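Local coordinates for peptidase M16 inactive domain family protein (Pseudomonas fluorescens, PDB 3GWB), which belongs to the M16 peptidase family and may, by family resemblance, bind a metal ion and act as a hydrolase, though it carries an inactive-type domain, at residues Gln249-Ile259 against His407-Ala418; Gln15-Val25 against Arg207-Ser218. All coordinates share one frame; numbering follows the deposited sequence.

Contact 1 (Gln249-Ile259 against His407-Ala418)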
loop_
_atom_site.group_PDB
_atom_site.type_symbol
_atom_site.label_atom_id
_atom_site.label_comp_id
_atom_site.label_asym_id
_atom_site.label_seq_id
_atom_site.Cartn_x
_atom_site.Cartn_y
_atom_site.Cartn_z
ATOM N N GLN A 249 16.984 -16.272 6.398
ATOM C CA GLN A 249 15.938 -17.182 5.928
ATOM C C GLN A 249 16.322 -17.482 4.493
ATOM O O GLN A 249 17.216 -16.843 3.962
ATOM C CB GLN A 249 14.588 -16.506 6.011
ATOM C CG GLN A 249 14.140 -16.263 7.459
ATOM C CD GLN A 249 13.152 -17.280 7.885
ATOM O OE1 GLN A 249 13.137 -17.747 9.028
ATOM N NE2 GLN A 249 12.296 -17.640 6.956
ATOM N N THR A 250 15.702 -18.464 3.868
ATOM C CA THR A 250 16.023 -18.712 2.476
ATOM C C THR A 250 14.782 -18.622 1.617
ATOM O O THR A 250 13.742 -19.186 1.948
ATOM C CB THR A 250 16.691 -20.099 2.228
ATOM O OG1 THR A 250 15.906 -21.133 2.831
ATOM C CG2 THR A 250 18.105 -20.138 2.769
ATOM N N SER A 251 14.897 -17.887 0.521
ATOM C CA SER A 251 13.792 -17.707 -0.402
ATOM C C SER A 251 13.873 -18.756 -1.498
ATOM O O SER A 251 14.914 -18.911 -2.137
ATOM C CB SER A 251 13.846 -16.309 -1.015
ATOM O OG SER A 251 13.082 -16.252 -2.206
ATOM N N LEU A 252 12.772 -19.473 -1.704
ATOM C CA LEU A 252 12.696 -20.527 -2.710
ATOM C C LEU A 252 11.654 -20.188 -3.770
ATOM O O LEU A 252 10.512 -19.858 -3.448
ATOM C CB LEU A 252 12.308 -21.855 -2.054
ATOM C CG LEU A 252 13.220 -22.471 -0.994
ATOM C CD1 LEU A 252 12.484 -23.626 -0.323
ATOM C CD2 LEU A 252 14.517 -22.948 -1.639
HETATM N N MSE A 253 12.042 -20.286 -5.034
HETATM C CA MSE A 253 11.123 -20.005 -6.126
HETATM C C MSE A 253 11.280 -21.054 -7.216
HETATM O O MSE A 253 12.392 -21.347 -7.654
HETATM C CB MSE A 253 11.396 -18.619 -6.710
HETATM C CG MSE A 253 11.298 -17.492 -5.707
HETATM SE SE MSE A 253 11.336 -15.910 -6.554
HETATM C CE MSE A 253 9.728 -15.893 -7.279
ATOM N N LEU A 254 10.160 -21.629 -7.635
ATOM C CA LEU A 254 10.158 -22.636 -8.686
ATOM C C LEU A 254 9.207 -22.127 -9.748
ATOM O O LEU A 254 8.194 -21.509 -9.428
ATOM C CB LEU A 254 9.663 -23.987 -8.165
ATOM C CG LEU A 254 10.413 -24.628 -6.997
ATOM C CD1 LEU A 254 10.032 -23.930 -5.700
ATOM C CD2 LEU A 254 10.056 -26.107 -6.914
ATOM N N ALA A 255 9.519 -22.388 -11.012
ATOM C CA ALA A 255 8.665 -21.910 -12.080
ATOM C C ALA A 255 8.966 -22.538 -13.427
ATOM O O ALA A 255 9.996 -23.180 -13.621
ATOM C CB ALA A 255 8.787 -20.385 -12.192
ATOM N N GLN A 256 8.030 -22.331 -14.346
ATOM C CA GLN A 256 8.123 -22.800 -15.716
ATOM C C GLN A 256 7.050 -22.028 -16.448
ATOM O O GLN A 256 6.242 -21.343 -15.815
ATOM C CB GLN A 256 7.872 -24.306 -15.815
ATOM C CG GLN A 256 6.593 -24.808 -15.175
ATOM C CD GLN A 256 6.453 -26.318 -15.322
ATOM O OE1 GLN A 256 6.021 -26.820 -16.367
ATOM N NE2 GLN A 256 6.845 -27.049 -14.285
ATOM N N LEU A 257 7.042 -22.113 -17.772
ATOM C CA LEU A 257 6.051 -21.390 -18.547
ATOM C C LEU A 257 4.653 -21.918 -18.280
ATOM O O LEU A 257 4.420 -23.126 -18.301
ATOM C CB LEU A 257 6.363 -21.492 -20.041
ATOM C CG LEU A 257 7.646 -20.802 -20.503
ATOM C CD1 LEU A 257 7.788 -20.945 -22.018
ATOM C CD2 LEU A 257 7.597 -19.330 -20.115
ATOM N N GLY A 258 3.728 -21.003 -18.016
ATOM C CA GLY A 258 2.357 -21.388 -17.753
ATOM C C GLY A 258 1.537 -21.229 -19.015
ATOM O O GLY A 258 2.012 -21.517 -20.113
ATOM N N ILE A 259 0.306 -20.754 -18.867
ATOM C CA ILE A 259 -0.567 -20.563 -20.015
ATOM C C ILE A 259 -0.722 -19.084 -20.344
ATOM O O ILE A 259 -0.322 -18.221 -19.562
ATOM C CB ILE A 259 -1.977 -21.124 -19.737
ATOM C CG1 ILE A 259 -2.549 -20.457 -18.481
ATOM C CG2 ILE A 259 -1.917 -22.635 -19.566
ATOM C CD1 ILE A 259 -4.052 -20.588 -18.344
ATOM N N HIS A 407 -0.341 -28.651 -19.135
ATOM C CA HIS A 407 0.386 -27.391 -19.147
ATOM C C HIS A 407 1.617 -27.340 -18.250
ATOM O O HIS A 407 2.423 -26.415 -18.356
ATOM C CB HIS A 407 -0.575 -26.261 -18.781
ATOM C CG HIS A 407 -1.682 -26.074 -19.774
ATOM N ND1 HIS A 407 -1.476 -25.519 -21.015
ATOM C CD2 HIS A 407 -2.992 -26.412 -19.723
ATOM C CE1 HIS A 407 -2.613 -25.522 -21.693
ATOM N NE2 HIS A 407 -3.548 -26.060 -20.928
ATOM N N LEU A 408 1.771 -28.330 -17.379
ATOM C CA LEU A 408 2.910 -28.364 -16.467
ATOM C C LEU A 408 3.605 -29.714 -16.479
ATOM O O LEU A 408 2.975 -30.742 -16.698
ATOM C CB LEU A 408 2.453 -28.056 -15.045
ATOM C CG LEU A 408 1.830 -26.684 -14.801
ATOM C CD1 LEU A 408 1.304 -26.623 -13.373
ATOM C CD2 LEU A 408 2.869 -25.594 -15.055
ATOM N N ASN A 409 4.908 -29.703 -16.222
ATOM C CA ASN A 409 5.701 -30.923 -16.202
ATOM C C ASN A 409 6.796 -30.759 -15.162
ATOM O O ASN A 409 7.474 -29.733 -15.120
ATOM C CB ASN A 409 6.314 -31.163 -17.584
ATOM C CG ASN A 409 7.048 -32.487 -17.683
ATOM O OD1 ASN A 409 8.008 -32.743 -16.949
ATOM N ND2 ASN A 409 6.601 -33.338 -18.603
ATOM N N VAL A 410 6.972 -31.770 -14.319
ATOM C CA VAL A 410 7.987 -31.710 -13.276
ATOM C C VAL A 410 9.414 -31.578 -13.813
ATOM O O VAL A 410 10.289 -31.055 -13.123
ATOM C CB VAL A 410 7.919 -32.953 -12.355
ATOM C CG1 VAL A 410 6.576 -32.994 -11.647
ATOM C CG2 VAL A 410 8.139 -34.222 -13.165
ATOM N N ASP A 411 9.642 -32.045 -15.038
ATOM C CA ASP A 411 10.972 -31.990 -15.651
ATOM C C ASP A 411 11.324 -30.633 -16.262
ATOM O O ASP A 411 12.440 -30.440 -16.750
ATOM C CB ASP A 411 11.101 -33.049 -16.758
ATOM C CG ASP A 411 10.959 -34.473 -16.243
ATOM O OD1 ASP A 411 11.497 -34.775 -15.159
ATOM O OD2 ASP A 411 10.325 -35.299 -16.935
ATOM N N LYS A 412 10.384 -29.695 -16.241
ATOM C CA LYS A 412 10.623 -28.388 -16.845
ATOM C C LYS A 412 10.834 -27.242 -15.864
ATOM O O LYS A 412 11.073 -26.106 -16.281
ATOM C CB LYS A 412 9.463 -28.025 -17.778
ATOM C CG LYS A 412 9.275 -28.955 -18.965
ATOM C CD LYS A 412 8.191 -28.412 -19.876
ATOM C CE LYS A 412 8.062 -29.201 -21.179
ATOM N NZ LYS A 412 7.605 -30.597 -20.952
HETATM N N MSE A 413 10.757 -27.534 -14.571
HETATM C CA MSE A 413 10.917 -26.498 -13.556
HETATM C C MSE A 413 12.285 -25.838 -13.507
HETATM O O MSE A 413 13.327 -26.497 -13.602
HETATM C CB MSE A 413 10.573 -27.046 -12.166
HETATM C CG MSE A 413 9.079 -27.058 -11.854
HETATM SE SE MSE A 413 8.373 -25.410 -11.559
HETATM C CE MSE A 413 7.174 -25.794 -10.279
ATOM N N VAL A 414 12.251 -24.517 -13.381
ATOM C CA VAL A 414 13.445 -23.695 -13.267
ATOM C C VAL A 414 13.407 -23.254 -11.815
ATOM O O VAL A 414 12.414 -22.677 -11.358
ATOM C CB VAL A 414 13.366 -22.457 -14.175
ATOM C CG1 VAL A 414 14.599 -21.583 -13.975
ATOM C CG2 VAL A 414 13.249 -22.890 -15.623
ATOM N N ILE A 415 14.473 -23.535 -11.082
ATOM C CA ILE A 415 14.506 -23.189 -9.676
ATOM C C ILE A 415 15.580 -22.171 -9.321
ATOM O O ILE A 415 16.714 -22.248 -9.787
ATOM C CB ILE A 415 14.703 -24.451 -8.843
ATOM C CG1 ILE A 415 13.639 -25.478 -9.238
ATOM C CG2 ILE A 415 14.618 -24.124 -7.361
ATOM C CD1 ILE A 415 13.899 -26.858 -8.697
ATOM N N VAL A 416 15.202 -21.210 -8.488
ATOM C CA VAL A 416 16.124 -20.178 -8.056
ATOM C C VAL A 416 15.917 -19.898 -6.579
ATOM O O VAL A 416 14.810 -19.567 -6.147
ATOM C CB VAL A 416 15.914 -18.868 -8.845
ATOM C CG1 VAL A 416 16.876 -17.802 -8.344
ATOM C CG2 VAL A 416 16.118 -19.119 -10.330
ATOM N N SER A 417 16.987 -20.042 -5.808
ATOM C CA SER A 417 16.939 -19.787 -4.379
ATOM C C SER A 417 17.911 -18.669 -4.026
ATOM O O SER A 417 18.930 -18.487 -4.689
ATOM C CB SER A 417 17.311 -21.050 -3.601
ATOM O OG SER A 417 18.599 -21.504 -3.972
ATOM N N ALA A 418 17.579 -17.912 -2.989
ATOM C CA ALA A 418 18.432 -16.824 -2.534
ATOM C C ALA A 418 18.532 -16.950 -1.028
ATOM O O ALA A 418 17.526 -16.886 -0.316
ATOM C CB ALA A 418 17.829 -15.474 -2.912
#

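Contact 2 (Gln15-Val25 against Arg207-Ser218)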
loop_
_atom_site.group_PDB
_atom_site.type_symbol
_atom_site.label_atom_id
_atom_site.label_comp_id
_atom_site.label_asym_id
_atom_site.label_seq_id
_atom_site.Cartn_x
_atom_site.Cartn_y
_atom_site.Cartn_z
ATOM N N GLN A 15 -22.181 -5.051 -22.822
ATOM C CA GLN A 15 -22.410 -4.440 -24.121
ATOM C C GLN A 15 -21.072 -4.018 -24.699
ATOM O O GLN A 15 -20.162 -3.625 -23.965
ATOM C CB GLN A 15 -23.326 -3.231 -23.977
ATOM C CG GLN A 15 -24.667 -3.564 -23.370
ATOM C CD GLN A 15 -25.495 -2.333 -23.111
ATOM O OE1 GLN A 15 -25.858 -1.612 -24.038
ATOM N NE2 GLN A 15 -25.796 -2.077 -21.841
ATOM N N THR A 16 -20.943 -4.086 -26.016
ATOM C CA THR A 16 -19.678 -3.721 -26.622
ATOM C C THR A 16 -19.836 -3.022 -27.961
ATOM O O THR A 16 -20.831 -3.207 -28.667
ATOM C CB THR A 16 -18.792 -4.969 -26.807
ATOM O OG1 THR A 16 -17.477 -4.571 -27.225
ATOM C CG2 THR A 16 -19.391 -5.891 -27.854
ATOM N N TRP A 17 -18.837 -2.214 -28.296
ATOM C CA TRP A 17 -18.808 -1.472 -29.547
ATOM C C TRP A 17 -17.426 -0.854 -29.654
ATOM O O TRP A 17 -16.610 -1.002 -28.740
ATOM C CB TRP A 17 -19.902 -0.389 -29.566
ATOM C CG TRP A 17 -19.763 0.713 -28.534
ATOM C CD1 TRP A 17 -19.104 1.904 -28.682
ATOM C CD2 TRP A 17 -20.320 0.731 -27.208
ATOM N NE1 TRP A 17 -19.225 2.662 -27.538
ATOM C CE2 TRP A 17 -19.968 1.966 -26.621
ATOM C CE3 TRP A 17 -21.091 -0.175 -26.467
ATOM C CZ2 TRP A 17 -20.353 2.313 -25.319
ATOM C CZ3 TRP A 17 -21.473 0.174 -25.173
ATOM C CH2 TRP A 17 -21.107 1.406 -24.616
ATOM N N SER A 18 -17.153 -0.197 -30.776
ATOM C CA SER A 18 -15.868 0.449 -30.977
ATOM C C SER A 18 -16.087 1.927 -31.250
ATOM O O SER A 18 -17.155 2.325 -31.714
ATOM C CB SER A 18 -15.130 -0.190 -32.157
ATOM O OG SER A 18 -14.790 -1.535 -31.859
ATOM N N THR A 19 -15.087 2.745 -30.946
ATOM C CA THR A 19 -15.196 4.182 -31.205
ATOM C C THR A 19 -14.643 4.443 -32.606
ATOM O O THR A 19 -14.078 3.547 -33.239
ATOM C CB THR A 19 -14.359 5.010 -30.212
ATOM O OG1 THR A 19 -12.972 4.687 -30.383
ATOM C CG2 THR A 19 -14.789 4.727 -28.771
ATOM N N ALA A 20 -14.790 5.674 -33.083
ATOM C CA ALA A 20 -14.297 6.034 -34.412
ATOM C C ALA A 20 -12.781 5.894 -34.530
ATOM O O ALA A 20 -12.255 5.844 -35.643
ATOM C CB ALA A 20 -14.718 7.462 -34.759
ATOM N N GLU A 21 -12.076 5.837 -33.393
ATOM C CA GLU A 21 -10.616 5.688 -33.393
ATOM C C GLU A 21 -10.189 4.232 -33.329
ATOM O O GLU A 21 -8.997 3.933 -33.319
ATOM C CB GLU A 21 -9.969 6.398 -32.199
ATOM C CG GLU A 21 -9.936 7.899 -32.261
ATOM C CD GLU A 21 -11.317 8.490 -32.215
ATOM O OE1 GLU A 21 -12.170 7.928 -31.493
ATOM O OE2 GLU A 21 -11.546 9.514 -32.891
ATOM N N GLY A 22 -11.157 3.328 -33.263
ATOM C CA GLY A 22 -10.834 1.917 -33.198
ATOM C C GLY A 22 -10.660 1.382 -31.785
ATOM O O GLY A 22 -10.154 0.277 -31.597
ATOM N N ALA A 23 -11.063 2.156 -30.784
ATOM C CA ALA A 23 -10.944 1.696 -29.403
ATOM C C ALA A 23 -12.068 0.708 -29.073
ATOM O O ALA A 23 -13.229 0.916 -29.437
ATOM C CB ALA A 23 -10.985 2.889 -28.436
ATOM N N LYS A 24 -11.723 -0.370 -28.380
ATOM C CA LYS A 24 -12.721 -1.357 -27.998
ATOM C C LYS A 24 -13.404 -0.887 -26.715
ATOM O O LYS A 24 -12.735 -0.586 -25.732
ATOM C CB LYS A 24 -12.052 -2.707 -27.744
ATOM C CG LYS A 24 -11.172 -3.191 -28.877
ATOM C CD LYS A 24 -10.432 -4.474 -28.494
ATOM C CE LYS A 24 -11.400 -5.624 -28.246
ATOM N NZ LYS A 24 -12.196 -5.918 -29.466
ATOM N N VAL A 25 -14.728 -0.818 -26.731
ATOM C CA VAL A 25 -15.491 -0.399 -25.557
ATOM C C VAL A 25 -16.356 -1.536 -24.988
ATOM O O VAL A 25 -17.042 -2.241 -25.733
ATOM C CB VAL A 25 -16.442 0.783 -25.897
ATOM C CG1 VAL A 25 -17.138 1.267 -24.638
ATOM C CG2 VAL A 25 -15.674 1.920 -26.548
ATOM N N ARG A 207 -26.741 3.458 -21.673
ATOM C CA ARG A 207 -25.882 3.084 -22.799
ATOM C C ARG A 207 -25.462 4.355 -23.555
ATOM O O ARG A 207 -24.320 4.476 -24.003
ATOM C CB ARG A 207 -26.639 2.126 -23.731
ATOM C CG ARG A 207 -26.079 1.983 -25.147
ATOM C CD ARG A 207 -24.717 1.304 -25.193
ATOM N NE ARG A 207 -24.210 1.199 -26.566
ATOM C CZ ARG A 207 -24.227 0.090 -27.303
ATOM N NH1 ARG A 207 -24.723 -1.040 -26.819
ATOM N NH2 ARG A 207 -23.741 0.106 -28.537
ATOM N N SER A 208 -26.386 5.303 -23.691
ATOM C CA SER A 208 -26.099 6.556 -24.388
ATOM C C SER A 208 -25.055 7.349 -23.609
ATOM O O SER A 208 -24.139 7.926 -24.199
ATOM C CB SER A 208 -27.379 7.382 -24.544
ATOM O OG SER A 208 -28.366 6.647 -25.252
ATOM N N ASP A 209 -25.188 7.374 -22.284
ATOM C CA ASP A 209 -24.221 8.074 -21.439
ATOM C C ASP A 209 -22.845 7.467 -21.691
ATOM O O ASP A 209 -21.853 8.173 -21.842
ATOM C CB ASP A 209 -24.526 7.887 -19.942
ATOM C CG ASP A 209 -25.750 8.656 -19.472
ATOM O OD1 ASP A 209 -26.067 9.717 -20.059
ATOM O OD2 ASP A 209 -26.381 8.200 -18.487
ATOM N N ALA A 210 -22.801 6.141 -21.713
ATOM C CA ALA A 210 -21.560 5.404 -21.914
ATOM C C ALA A 210 -20.950 5.666 -23.283
ATOM O O ALA A 210 -19.727 5.782 -23.420
ATOM C CB ALA A 210 -21.814 3.916 -21.725
ATOM N N GLU A 211 -21.799 5.750 -24.302
ATOM C CA GLU A 211 -21.308 6.010 -25.646
ATOM C C GLU A 211 -20.597 7.355 -25.698
ATOM O O GLU A 211 -19.509 7.459 -26.266
ATOM C CB GLU A 211 -22.464 5.980 -26.647
ATOM C CG GLU A 211 -22.647 4.629 -27.325
ATOM C CD GLU A 211 -23.986 4.512 -28.033
ATOM O OE1 GLU A 211 -24.541 5.563 -28.427
ATOM O OE2 GLU A 211 -24.480 3.375 -28.202
ATOM N N ALA A 212 -21.201 8.372 -25.089
ATOM C CA ALA A 212 -20.625 9.720 -25.064
ATOM C C ALA A 212 -19.299 9.747 -24.297
ATOM O O ALA A 212 -18.325 10.365 -24.744
ATOM C CB ALA A 212 -21.621 10.705 -24.433
ATOM N N ILE A 213 -19.261 9.079 -23.146
ATOM C CA ILE A 213 -18.051 9.026 -22.331
ATOM C C ILE A 213 -16.918 8.356 -23.112
ATOM O O ILE A 213 -15.793 8.867 -23.178
ATOM C CB ILE A 213 -18.277 8.210 -21.034
ATOM C CG1 ILE A 213 -19.393 8.836 -20.192
ATOM C CG2 ILE A 213 -16.964 8.060 -20.281
ATOM C CD1 ILE A 213 -19.243 10.295 -19.950
ATOM N N ALA A 214 -17.221 7.209 -23.710
ATOM C CA ALA A 214 -16.204 6.484 -24.460
ATOM C C ALA A 214 -15.696 7.273 -25.656
ATOM O O ALA A 214 -14.499 7.281 -25.928
ATOM C CB ALA A 214 -16.749 5.135 -24.904
ATOM N N ALA A 215 -16.594 7.936 -26.375
ATOM C CA ALA A 215 -16.185 8.716 -27.532
ATOM C C ALA A 215 -15.299 9.884 -27.116
ATOM O O ALA A 215 -14.349 10.230 -27.816
ATOM C CB ALA A 215 -17.399 9.230 -28.283
ATOM N N GLN A 216 -15.618 10.489 -25.977
ATOM C CA GLN A 216 -14.854 11.626 -25.480
ATOM C C GLN A 216 -13.442 11.227 -25.064
ATOM O O GLN A 216 -12.478 11.904 -25.397
ATOM C CB GLN A 216 -15.574 12.275 -24.287
ATOM C CG GLN A 216 -14.715 13.277 -23.532
ATOM C CD GLN A 216 -15.421 13.881 -22.328
ATOM O OE1 GLN A 216 -16.069 13.170 -21.553
ATOM N NE2 GLN A 216 -15.284 15.194 -22.156
ATOM N N VAL A 217 -13.325 10.129 -24.328
ATOM C CA VAL A 217 -12.018 9.665 -23.874
ATOM C C VAL A 217 -11.184 9.260 -25.092
ATOM O O VAL A 217 -10.022 9.658 -25.237
ATOM C CB VAL A 217 -12.169 8.461 -22.912
ATOM C CG1 VAL A 217 -10.809 7.879 -22.567
ATOM C CG2 VAL A 217 -12.868 8.908 -21.641
ATOM N N SER A 218 -11.802 8.490 -25.979
ATOM C CA SER A 218 -11.132 8.021 -27.180
ATOM C C SER A 218 -10.611 9.179 -28.027
ATOM O O SER A 218 -9.494 9.120 -28.525
ATOM C CB SER A 218 -12.090 7.157 -28.006
ATOM O OG SER A 218 -11.438 6.630 -29.146
HETATM O O HOH W 1 -18.683 5.297 -27.975
HETATM O O HOH W 2 -14.293 9.468 -30.441
#

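Contact 1 (Gln249-Ile259 against His407-Ala418)
S251 and A418 open an antiparallel strand pair, 249-257 against 414-418, inside the mixed five-stranded sheet of the second half of the chain. Six backbone hydrogen bonds join S251 with A418, M253 with V416 and A255 with V414, each pair bonding N to O both ways; the shortest, V414 N to A255 O, is 2.6 Å. The even-numbered amides L252, L254 and Q256 turn to the other neighbour, strand 311-319, so strand 249-257 is satisfied along both edges. Apolar residues suit the two faces: selenomethionine M253 and the valines V414 and V416 pack against L155 of helix 147-160, whereas L254 and I415 lie side by side and reach Q331 of helix 323-340. Past the last bridge, A255 with V414, the side chain of Q256 takes over. Its amide hydrogen-bonds the backbone of N409 twice, OE1 accepting from N409 N at 3.1 Å and NE2 giving to N409 O at 2.9 Å. The second donor stands above the carbonyl plane, and K412 N reaches the same oxygen from the opposite face. CG of Q256 sits between its backbone N and carbonyl carbon (chi1 53°), and the extended chain beyond carries the amide past M413 to this turn. A leucine in its place would probably leave N409 N and one side of N409 O without their buried amide partner. N409 OD1 accepts from D411 N in an Asx turn. At the far end H407, NE2 hydrogen-bonded to D265 OD2, takes a CH-pi contact from I259 CG2 over one ring face, 3.5 Å from the ring centroid.

Contact 2 (Gln15-Val25 against Arg207-Ser218)
The axes of strand 15-18 and helix 207-218 come within 10.5 Å, their directions 36° apart, and the type I turn T19-G22 brings the chain back into strand 24-25 beside the same helix. The R207 guanidinium lies flat on one face of the W17 indole, centres 3.9 Å apart and planes at 10°, while CG1 of V25 lies against the opposite face, toward its rim, and CB of A210 meets the edge. The small alanines A210 and A214 let the strands come close, A214 CB packing on V25 CG2. NH1 of R207 gives an in-plane hydrogen bond to Q15 OE1 at 3.1 Å, and NE forms a salt bridge with E211 OE2, tilted 30° from the guanidinium plane. W17 NE1 reaches E211 O through a water. At the turn, T19 OG1 donates to S218 OG, which donates on to E21 OE1, each step 2.8 Å; S218 OG, anti to its backbone N, points at both. A23 N in turn donates to T19 OG1. A second water ties E21 OE1 to A215 O. The chemistry is thus divided: at one end a stacked cation, its charge probably balanced in part by E211, at the other a directed hydroxyl relay ending on a carboxylate.

In the fold
Contact 1 and contact 2 lie on opposite sides of the chain's centre, with centres 42 Å apart and nearest atoms about 19 Å apart, so neither touches the other. Contact 2 closes before contact 1 opens along the chain. Each belongs to its own mixed sheet: contact 2 packs helix 207-220 on the six-stranded sheet, at the end where 15-18 is the outermost strand, whereas contact 1 lies within the five-stranded sheet, between 239-244 and 311-319. Contact 1 is thus strand beside strand, contact 2 helix upon sheet. The second subunit comes near contact 1 at Q249 and does not touch contact 2.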